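Local coordinates for protein rRNA N-glycosidase (Bougainvillea spectabilis, PDB 3CTK) that is a plant member of the ribosome-inactivating protein family, named for its action against ribosomes, at residues Q39-A42 against D43-F47. Residues are numbered along the deposited sequence; the frame is centred on the assembly and turned at random.
Sequences QTIA and DDKRF
I41 meets both K45 and R46 where the chain turns back on itself, and its two branches divide the work. Its CG1 lies anti to the backbone N (chi1 -166°), and the extended branch carries CD1 to K45, 3.8 Å from K45 CB, with the two side chains crossing at about a right angle. The other branch goes to the arginine: I41 CG2 sits 3.7 Å from R46 CD and equally close to R46 CA. A water ties the polar groups together, donating to I41 O and to D43 OD1 and accepting from R46 NH1 in the guanidinium plane; the water oxygen lies 2.6 Å from I41 O and 2.6 Å from D43 OD1.

At A42, K45 N donates to A42 O at 2.9 Å and 163° at the hydrogen, and with A42 CA 5.5 Å from K45 CA and D43 and D44 in the torsions of a type I beta-turn, the chain reverses over A42-K45.

The turn belongs to the surface loop between helix 14-25 and strand 47-53, just before that strand enters the mixed sheet. R46 NE forms a salt bridge with D65, at the end of adjacent strand 59-65, while D43 and R46 touch V93 of helix 92-97.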
loop_
_atom_site.group_PDB
_atom_site.type_symbol
_atom_site.label_atom_id
_atom_site.label_comp_id
_atom_site.label_asym_id
_atom_site.label_seq_id
_atom_site.Cartn_x
_atom_site.Cartn_y
_atom_site.Cartn_z
ATOM N N GLN A 39 16.238 4.227 -1.802
ATOM C CA GLN A 39 16.280 3.287 -2.920
ATOM C C GLN A 39 16.897 1.953 -2.507
ATOM O O GLN A 39 16.458 0.899 -2.958
ATOM C CB GLN A 39 17.067 3.874 -4.090
ATOM C CG GLN A 39 17.152 2.936 -5.289
ATOM C CD GLN A 39 17.760 3.598 -6.507
ATOM O OE1 GLN A 39 18.582 4.501 -6.391
ATOM N NE2 GLN A 39 17.366 3.136 -7.687
ATOM N N THR A 40 17.928 2.005 -1.671
ATOM C CA THR A 40 18.572 0.786 -1.190
ATOM C C THR A 40 18.775 0.894 0.311
ATOM O O THR A 40 18.955 1.986 0.857
ATOM C CB THR A 40 19.950 0.524 -1.864
ATOM O OG1 THR A 40 20.871 1.562 -1.513
ATOM C CG2 THR A 40 19.804 0.458 -3.373
ATOM N N ILE A 41 18.739 -0.247 0.984
ATOM C CA ILE A 41 18.906 -0.264 2.425
ATOM C C ILE A 41 19.359 -1.661 2.828
ATOM O O ILE A 41 19.181 -2.612 2.071
ATOM C CB ILE A 41 17.568 0.103 3.118
ATOM C CG1 ILE A 41 17.803 0.424 4.594
ATOM C CG2 ILE A 41 16.561 -1.037 2.943
ATOM C CD1 ILE A 41 16.575 0.983 5.292
ATOM N N ALA A 42 19.964 -1.775 4.005
ATOM C CA ALA A 42 20.449 -3.062 4.493
ATOM C C ALA A 42 19.317 -4.082 4.543
ATOM O O ALA A 42 18.182 -3.740 4.874
ATOM C CB ALA A 42 21.057 -2.891 5.868
ATOM N N ASP A 43 19.623 -5.337 4.227
ATOM C CA ASP A 43 18.593 -6.369 4.237
ATOM C C ASP A 43 17.852 -6.458 5.573
ATOM O O ASP A 43 16.666 -6.795 5.604
ATOM C CB ASP A 43 19.192 -7.736 3.892
ATOM C CG ASP A 43 19.670 -7.826 2.449
ATOM O OD1 ASP A 43 19.140 -7.098 1.583
ATOM O OD2 ASP A 43 20.574 -8.642 2.177
ATOM N N ASP A 44 18.538 -6.143 6.671
ATOM C CA ASP A 44 17.930 -6.212 8.002
ATOM C C ASP A 44 16.947 -5.084 8.307
ATOM O O ASP A 44 16.303 -5.092 9.359
ATOM C CB ASP A 44 19.027 -6.216 9.068
ATOM C CG ASP A 44 19.789 -4.906 9.123
ATOM O OD1 ASP A 44 19.870 -4.229 8.077
ATOM O OD2 ASP A 44 20.322 -4.562 10.198
ATOM N N LYS A 45 16.829 -4.114 7.404
ATOM C CA LYS A 45 15.913 -2.997 7.610
ATOM C C LYS A 45 15.064 -2.790 6.362
ATOM O O LYS A 45 14.366 -1.779 6.224
ATOM C CB LYS A 45 16.698 -1.720 7.909
ATOM C CG LYS A 45 17.489 -1.768 9.212
ATOM C CD LYS A 45 18.153 -0.432 9.514
ATOM C CE LYS A 45 19.196 -0.077 8.466
ATOM N NZ LYS A 45 19.926 1.179 8.808
ATOM N N ARG A 46 15.115 -3.775 5.471
ATOM C CA ARG A 46 14.410 -3.736 4.200
ATOM C C ARG A 46 12.884 -3.800 4.268
ATOM O O ARG A 46 12.212 -3.313 3.360
ATOM C CB ARG A 46 14.944 -4.863 3.304
ATOM C CG ARG A 46 14.364 -4.926 1.890
ATOM C CD ARG A 46 14.651 -3.665 1.072
ATOM N NE ARG A 46 14.129 -3.793 -0.286
ATOM C CZ ARG A 46 14.730 -4.470 -1.260
ATOM N NH1 ARG A 46 15.890 -5.076 -1.035
ATOM N NH2 ARG A 46 14.157 -4.569 -2.452
ATOM N N PHE A 47 12.331 -4.383 5.328
ATOM C CA PHE A 47 10.876 -4.498 5.429
ATOM C C PHE A 47 10.255 -3.977 6.714
ATOM O O PHE A 47 10.905 -3.903 7.754
ATOM C CB PHE A 47 10.439 -5.964 5.270
ATOM C CG PHE A 47 10.933 -6.620 4.017
ATOM C CD1 PHE A 47 12.039 -7.464 4.048
ATOM C CD2 PHE A 47 10.306 -6.379 2.800
ATOM C CE1 PHE A 47 12.516 -8.059 2.881
ATOM C CE2 PHE A 47 10.774 -6.966 1.628
ATOM C CZ PHE A 47 11.883 -7.809 1.669
HETATM O O HOH W 1 17.980 -4.756 1.242
#